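Local coordinates for uncharacterized protein (Bacteroides ovatus, PDB 3P02) that is of unknown function but probably combines an E-set-like N-terminal region with a BT_3044-like C-terminal region, at residues A[75-78]-A[79-82]; A[198-201]-A[202-206]; A[115-118]-A[119-122]. One frame throughout, in Å; residues are numbered along the deposited sequence. Where two conformers were deposited one is given.

Interaction 1: A[75-78]-A[79-82]; sequences GNRP and ELYF
A short 3-10 turn just beyond a helix brings Gly75, Arg77 and Pro78 against Glu79, Leu80 and Tyr81. Two successive i+3 backbone bonds wind it: Leu80 N donates to Arg77 O (2.9 Å), and Tyr81 N to Pro78 O (3.2 Å). The Tyr81 ring folds back along the turn. With CG opposite the carbonyl carbon (chi1 -71°), one face of the ring is set against Pro78, whose CA sits 3.5 Å from the ring centroid and almost on its normal, a CH-pi contact. The ring's far end then reaches Gly75, the first residue beyond helix 65-74 and one with positive phi, Tyr81 OH giving its proton to Gly75 O at 2.7 Å.

Two conformers of Arg77 are modelled, and its side-chain contacts hold for the one described, so they are less certain. In it, NE makes a long salt bridge to Glu79 OE2 (3.3 Å) from above the carboxylate plane, a water links Arg77 NH2 to the same oxygen, and Leu80 CD1 lies over one guanidinium face, 3.7 Å from Arg77 CZ. The turn follows helix 65-74, where Phe74 meets both Leu80 and Tyr81, and leads into strand 83-84 with Asn70 OD1 receiving Phe82 N.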
loop_
_atom_site.group_PDB
_atom_site.type_symbol
_atom_site.label_atom_id
_atom_site.label_comp_id
_atom_site.label_asym_id
_atom_site.label_seq_id
_atom_site.Cartn_x
_atom_site.Cartn_y
_atom_site.Cartn_z
ATOM N N GLY A 75 -14.945 1.955 13.554
ATOM C CA GLY A 75 -15.604 1.531 14.786
ATOM C C GLY A 75 -14.702 0.676 15.662
ATOM O O GLY A 75 -13.477 0.858 15.672
ATOM N N ASN A 76 -15.281 -0.329 16.338
ATOM C CA ASN A 76 -14.527 -1.197 17.250
ATOM C C ASN A 76 -13.875 -2.370 16.544
ATOM O O ASN A 76 -14.079 -3.531 16.915
ATOM C CB ASN A 76 -15.430 -1.682 18.390
ATOM C CG ASN A 76 -14.772 -1.416 19.711
ATOM O OD1 ASN A 76 -13.907 -2.178 20.163
ATOM N ND2 ASN A 76 -15.072 -0.260 20.292
ATOM N N ARG A 77 -13.054 -2.060 15.521
ATOM C CA ARG A 77 -12.339 -3.084 14.762
ATOM C C ARG A 77 -10.870 -2.700 14.663
ATOM O O ARG A 77 -10.389 -2.261 13.609
ATOM C CB ARG A 77 -12.981 -3.306 13.398
ATOM C CG ARG A 77 -14.203 -4.200 13.558
ATOM C CD ARG A 77 -14.952 -4.328 12.287
ATOM N NE ARG A 77 -14.308 -5.263 11.373
ATOM C CZ ARG A 77 -14.653 -5.371 10.100
ATOM N NH1 ARG A 77 -15.640 -4.625 9.609
ATOM N NH2 ARG A 77 -14.008 -6.211 9.300
ATOM N N PRO A 78 -10.134 -2.845 15.824
ATOM C CA PRO A 78 -8.709 -2.439 15.863
ATOM C C PRO A 78 -7.822 -3.097 14.827
ATOM O O PRO A 78 -6.782 -2.526 14.480
ATOM C CB PRO A 78 -8.252 -2.823 17.289
ATOM C CG PRO A 78 -9.273 -3.796 17.775
ATOM C CD PRO A 78 -10.560 -3.334 17.159
ATOM N N GLU A 79 -8.223 -4.269 14.294
ATOM C CA GLU A 79 -7.432 -4.933 13.269
ATOM C C GLU A 79 -7.372 -4.124 11.961
ATOM O O GLU A 79 -6.468 -4.355 11.142
ATOM C CB GLU A 79 -7.972 -6.355 12.985
ATOM C CG GLU A 79 -9.332 -6.386 12.287
ATOM C CD GLU A 79 -10.576 -6.290 13.152
ATOM O OE1 GLU A 79 -10.488 -5.824 14.316
ATOM O OE2 GLU A 79 -11.662 -6.663 12.648
ATOM N N LEU A 80 -8.346 -3.193 11.756
ATOM C CA LEU A 80 -8.410 -2.363 10.547
ATOM C C LEU A 80 -7.700 -1.010 10.707
ATOM O O LEU A 80 -7.612 -0.239 9.753
ATOM C CB LEU A 80 -9.888 -2.063 10.238
ATOM C CG LEU A 80 -10.859 -3.252 10.039
ATOM C CD1 LEU A 80 -12.201 -2.719 9.512
ATOM C CD2 LEU A 80 -10.296 -4.265 9.038
ATOM N N TYR A 81 -7.270 -0.703 11.926
ATOM C CA TYR A 81 -6.740 0.635 12.225
ATOM C C TYR A 81 -5.419 0.939 11.564
ATOM O O TYR A 81 -4.535 0.070 11.438
ATOM C CB TYR A 81 -6.552 0.802 13.731
ATOM C CG TYR A 81 -7.801 0.930 14.582
ATOM C CD1 TYR A 81 -9.073 0.757 14.034
ATOM C CD2 TYR A 81 -7.712 1.245 15.933
ATOM C CE1 TYR A 81 -10.225 0.899 14.819
ATOM C CE2 TYR A 81 -8.847 1.338 16.733
ATOM C CZ TYR A 81 -10.103 1.193 16.167
ATOM O OH TYR A 81 -11.211 1.337 16.976
ATOM N N PHE A 82 -5.265 2.224 11.229
ATOM C CA PHE A 82 -3.979 2.745 10.783
ATOM C C PHE A 82 -3.106 2.844 12.016
ATOM O O PHE A 82 -3.582 3.252 13.092
ATOM C CB PHE A 82 -4.130 4.155 10.166
ATOM C CG PHE A 82 -4.913 4.195 8.886
ATOM C CD1 PHE A 82 -4.315 3.865 7.678
ATOM C CD2 PHE A 82 -6.235 4.621 8.877
ATOM C CE1 PHE A 82 -5.049 3.902 6.488
ATOM C CE2 PHE A 82 -6.962 4.665 7.685
ATOM C CZ PHE A 82 -6.370 4.296 6.504
HETATM O O HOH W 1 -11.842 -7.920 10.460
HETATM O O HOH W 2 -4.112 -2.134 13.178
#

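Interaction 2: A[198-201]-A[202-206]; sequences GQRT and EDYED. With EDO (1,2-ethanediol), chain D.
Arg200 and Thr201 meet Tyr204 and Asp206 around a type I beta turn, Thr201 to Tyr204, which also contains an ST turn. The turn is closed by Tyr204 N bonding to Thr201 O, while Thr201 OG1, placed between its own N and carbonyl carbon (chi1 72°), accepts from Asp203 N at 3.0 Å.

The tight part is the buried arginine. Bent at chi2, Arg200 grips Asp206 side-on: NE reaches OD1 (2.9 Å) and NH2 reaches OD2 (2.8 Å), both nearly straight and on the syn sides of the carboxylate. Its third nitrogen, NH1, donates to Gly198 O and forms a salt bridge to Asp278, while Thr280 OG1 bonds to Asp206 OD2. With its rim so occupied, the guanidinium has little freedom to rotate. One face of the Tyr204 ring covers the backbone CA of Arg200, 3.8 Å from the ring centroid in a CH-pi contact, and Tyr204 CD2 also meets Arg200 CG.

The rest is looser and wetter. Along the turn, one water joins Thr201 OG1 to Asp203 OD2, and another lies between Gln199 O and Tyr204 OH. An ethanediol, probably from the crystallisation liquor, sits beside the arginine, its O1 sharing Gly198 O with Arg200 NH1 and its O2 donating to Gln199 OE1 at 2.6 Å.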
loop_
_atom_site.group_PDB
_atom_site.type_symbol
_atom_site.label_atom_id
_atom_site.label_comp_id
_atom_site.label_asym_id
_atom_site.label_seq_id
_atom_site.Cartn_x
_atom_site.Cartn_y
_atom_site.Cartn_z
ATOM N N GLY A 198 -5.757 -18.830 2.344
ATOM C CA GLY A 198 -7.059 -19.005 2.991
ATOM C C GLY A 198 -8.023 -17.840 3.013
ATOM O O GLY A 198 -8.747 -17.648 4.004
ATOM N N GLN A 199 -8.050 -17.078 1.913
ATOM C CA GLN A 199 -8.940 -15.930 1.685
ATOM C C GLN A 199 -8.646 -14.740 2.606
ATOM O O GLN A 199 -9.405 -13.767 2.608
ATOM C CB GLN A 199 -10.424 -16.327 1.780
ATOM C CG GLN A 199 -10.902 -17.044 0.553
ATOM C CD GLN A 199 -12.400 -17.088 0.484
ATOM O OE1 GLN A 199 -13.063 -17.532 1.418
ATOM N NE2 GLN A 199 -12.952 -16.665 -0.646
ATOM N N ARG A 200 -7.513 -14.769 3.324
ATOM C CA ARG A 200 -7.166 -13.640 4.186
ATOM C C ARG A 200 -6.822 -12.406 3.333
ATOM O O ARG A 200 -6.384 -12.498 2.175
ATOM C CB ARG A 200 -5.999 -13.993 5.142
ATOM C CG ARG A 200 -6.424 -14.554 6.514
ATOM C CD ARG A 200 -7.297 -15.805 6.399
ATOM N NE ARG A 200 -7.554 -16.384 7.707
ATOM C CZ ARG A 200 -8.041 -17.607 7.900
ATOM N NH1 ARG A 200 -8.405 -18.359 6.861
ATOM N NH2 ARG A 200 -8.208 -18.074 9.127
ATOM N N THR A 201 -7.048 -11.226 3.911
ATOM C CA THR A 201 -6.746 -9.945 3.272
ATOM C C THR A 201 -6.229 -9.021 4.360
ATOM O O THR A 201 -6.248 -9.387 5.545
ATOM C CB THR A 201 -8.013 -9.316 2.600
ATOM O OG1 THR A 201 -8.875 -8.864 3.653
ATOM C CG2 THR A 201 -8.793 -10.285 1.661
ATOM N N GLU A 202 -5.943 -7.765 3.990
ATOM C CA GLU A 202 -5.572 -6.703 4.917
ATOM C C GLU A 202 -6.645 -6.516 6.033
ATOM O O GLU A 202 -6.319 -5.994 7.095
ATOM C CB GLU A 202 -5.376 -5.395 4.121
ATOM C CG GLU A 202 -6.640 -4.903 3.420
ATOM C CD GLU A 202 -6.538 -3.544 2.748
ATOM O OE1 GLU A 202 -5.711 -2.710 3.186
ATOM O OE2 GLU A 202 -7.300 -3.309 1.785
ATOM N N ASP A 203 -7.907 -6.953 5.804
ATOM C CA ASP A 203 -8.997 -6.764 6.762
ATOM C C ASP A 203 -9.158 -7.895 7.751
ATOM O O ASP A 203 -10.054 -7.823 8.597
ATOM C CB ASP A 203 -10.336 -6.571 6.034
ATOM C CG ASP A 203 -10.433 -5.322 5.173
ATOM O OD1 ASP A 203 -9.681 -4.352 5.440
ATOM O OD2 ASP A 203 -11.130 -5.373 4.150
ATOM N N TYR A 204 -8.303 -8.929 7.683
ATOM C CA TYR A 204 -8.454 -10.073 8.600
ATOM C C TYR A 204 -7.536 -9.915 9.770
ATOM O O TYR A 204 -6.345 -9.649 9.579
ATOM C CB TYR A 204 -8.097 -11.381 7.878
ATOM C CG TYR A 204 -9.215 -11.926 7.024
ATOM C CD1 TYR A 204 -9.601 -11.279 5.847
ATOM C CD2 TYR A 204 -9.821 -13.137 7.330
ATOM C CE1 TYR A 204 -10.591 -11.809 5.019
ATOM C CE2 TYR A 204 -10.847 -13.655 6.531
ATOM C CZ TYR A 204 -11.235 -12.974 5.385
ATOM O OH TYR A 204 -12.224 -13.483 4.573
ATOM N N GLU A 205 -8.077 -10.082 10.980
ATOM C CA GLU A 205 -7.273 -9.968 12.187
ATOM C C GLU A 205 -6.122 -10.985 12.212
ATOM O O GLU A 205 -5.022 -10.636 12.663
ATOM C CB GLU A 205 -8.168 -10.178 13.405
ATOM C CG GLU A 205 -7.470 -9.901 14.722
ATOM C CD GLU A 205 -8.312 -10.198 15.944
ATOM O OE1 GLU A 205 -9.559 -10.219 15.820
ATOM O OE2 GLU A 205 -7.722 -10.415 17.025
ATOM N N ASP A 206 -6.360 -12.238 11.745
ATOM C CA ASP A 206 -5.301 -13.255 11.822
ATOM C C ASP A 206 -4.399 -13.315 10.580
ATOM O O ASP A 206 -3.637 -14.276 10.435
ATOM C CB ASP A 206 -5.951 -14.653 12.046
ATOM C CG ASP A 206 -6.814 -15.154 10.897
ATOM O OD1 ASP A 206 -6.773 -14.530 9.784
ATOM O OD2 ASP A 206 -7.539 -16.145 11.098
HETATM C C1 EDO D . -11.367 -19.608 4.842
HETATM O O1 EDO D . -11.059 -18.211 4.903
HETATM C C2 EDO D . -11.565 -20.045 3.396
HETATM O O2 EDO D . -12.872 -19.663 2.947
HETATM O O HOH W 3 -11.899 -12.943 2.085
HETATM O O HOH W 4 -11.030 -7.704 2.762
#

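Interaction 3: A[115-118]-A[119-122]; sequences GLDD and SQKW
Asp117 receives Ser119 and Gln120 in a type I beta turn, Asp117 to Gln120, that carries an Asx turn in the loop between strands 104-112 and 122-130; Leu116 and Trp122, which flank the turn, meet beside it. The first shell centres on two oxygens of Asp117. Its OD1 takes two bonds from one residue: Ser119 N at 2.9 Å, from above the carboxylate plane, and Ser119 OG at 2.7 Å, on the syn side and from the same face. Its backbone O is shared as well, weakly by Gln120 N across the turn and firmly by Trp122 NE1 at 2.9 Å. That indole bond is nearly straight (171°) and lies in the ring plane, so it fixes the edge of the tryptophan against the turn.

Both faces of the indole are lined. Leu116 swings CG away from its own N (chi1 -174°) and lays CD1 over the five-membered ring, 3.6 Å from its centroid, a CH-pi contact; CB of Gln120 sits on the opposite face, toward the rim.

Around this lies a second shell. Ser119 packs against Phe194 and Tyr196 of strand 192-196, and its backbone O accepts from Arg207. Asp118 OD2 accepts from Val187 N, while a water lies 2.7 Å from Asp118 OD1 and 2.6 Å from Gln120 O. Gln120 OE1 is held by Arg83. Bent back at chi2, the Gln120 side chain returns to the turn: NE2 donates to Ser119 OG at 3.0 Å in an almost perfectly straight bond, with the acceptor in the amide plane.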
loop_
_atom_site.group_PDB
_atom_site.type_symbol
_atom_site.label_atom_id
_atom_site.label_comp_id
_atom_site.label_asym_id
_atom_site.label_seq_id
_atom_site.Cartn_x
_atom_site.Cartn_y
_atom_site.Cartn_z
ATOM N N GLY A 115 12.493 -2.135 4.882
ATOM C CA GLY A 115 12.126 -2.952 6.026
ATOM C C GLY A 115 10.744 -2.711 6.606
ATOM O O GLY A 115 10.362 -3.413 7.545
ATOM N N LEU A 116 9.959 -1.748 6.045
ATOM C CA LEU A 116 8.613 -1.477 6.548
ATOM C C LEU A 116 7.752 -2.720 6.408
ATOM O O LEU A 116 7.782 -3.353 5.349
ATOM C CB LEU A 116 7.974 -0.303 5.789
ATOM C CG LEU A 116 6.606 0.161 6.328
ATOM C CD1 LEU A 116 6.723 0.760 7.736
ATOM C CD2 LEU A 116 5.973 1.175 5.379
ATOM N N ASP A 117 7.007 -3.086 7.461
ATOM C CA ASP A 117 6.104 -4.255 7.430
ATOM C C ASP A 117 4.854 -3.907 6.644
ATOM O O ASP A 117 3.964 -3.242 7.160
ATOM C CB ASP A 117 5.739 -4.684 8.866
ATOM C CG ASP A 117 4.849 -5.916 8.963
ATOM O OD1 ASP A 117 4.382 -6.417 7.896
ATOM O OD2 ASP A 117 4.591 -6.361 10.091
ATOM N N ASP A 118 4.737 -4.419 5.418
ATOM C CA ASP A 118 3.608 -4.090 4.562
ATOM C C ASP A 118 2.349 -4.885 4.883
ATOM O O ASP A 118 1.350 -4.738 4.175
ATOM C CB ASP A 118 4.007 -4.254 3.076
ATOM C CG ASP A 118 3.215 -3.396 2.092
ATOM O OD1 ASP A 118 2.749 -2.295 2.490
ATOM O OD2 ASP A 118 3.137 -3.774 0.914
ATOM N N SER A 119 2.343 -5.665 5.980
ATOM C CA SER A 119 1.104 -6.332 6.383
ATOM C C SER A 119 0.231 -5.372 7.243
ATOM O O SER A 119 -0.935 -5.667 7.549
ATOM C CB SER A 119 1.388 -7.617 7.170
ATOM O OG SER A 119 1.910 -7.324 8.460
ATOM N N GLN A 120 0.825 -4.229 7.658
ATOM C CA GLN A 120 0.174 -3.231 8.497
ATOM C C GLN A 120 -0.142 -1.990 7.704
ATOM O O GLN A 120 0.555 -1.716 6.734
ATOM C CB GLN A 120 1.099 -2.854 9.661
ATOM C CG GLN A 120 1.652 -4.065 10.417
ATOM C CD GLN A 120 0.558 -4.814 11.125
ATOM O OE1 GLN A 120 -0.071 -4.276 12.043
ATOM N NE2 GLN A 120 0.264 -6.059 10.675
ATOM N N LYS A 121 -1.190 -1.246 8.094
ATOM C CA LYS A 121 -1.543 0.018 7.420
ATOM C C LYS A 121 -0.903 1.134 8.215
ATOM O O LYS A 121 -1.269 1.320 9.377
ATOM C CB LYS A 121 -3.080 0.230 7.349
ATOM C CG LYS A 121 -3.776 -0.719 6.389
ATOM C CD LYS A 121 -5.222 -0.306 6.054
ATOM C CE LYS A 121 -6.071 -0.237 7.295
ATOM N NZ LYS A 121 -7.536 -0.299 7.006
ATOM N N TRP A 122 0.053 1.844 7.628
ATOM C CA TRP A 122 0.760 2.904 8.339
ATOM C C TRP A 122 0.255 4.263 7.928
ATOM O O TRP A 122 -0.093 4.474 6.756
ATOM C CB TRP A 122 2.271 2.801 8.048
ATOM C CG TRP A 122 2.843 1.466 8.419
ATOM C CD1 TRP A 122 3.080 0.410 7.583
ATOM C CD2 TRP A 122 3.206 1.032 9.737
ATOM N NE1 TRP A 122 3.561 -0.662 8.304
ATOM C CE2 TRP A 122 3.656 -0.306 9.629
ATOM C CE3 TRP A 122 3.167 1.640 11.013
ATOM C CZ2 TRP A 122 4.099 -1.037 10.735
ATOM C CZ3 TRP A 122 3.592 0.910 12.122
ATOM C CH2 TRP A 122 4.046 -0.413 11.979
HETATM O O HOH W 5 1.660 -0.950 4.520
#

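How the interactions relate
Along the chain the order is interaction 1, interaction 3, interaction 2. The first two belong to the N-terminal DUF4973 range and the last to the BT_3044-like C-terminal range, yet the centres form a compact cluster, 13 Å apart for interactions 1 and 2 and about 15 Å for the other pairs. All three are turns in loops: after helix 65-74, between strands 104-112 and 122-130, and between strands 192-196 and 211-220. Lys121 links them, making a weak hydrogen bond to Leu80 O and packing on Glu202, while Leu80 CD2 meets Asp203 O at 3.6 Å. Together the loops form part of the interface between the two family regions.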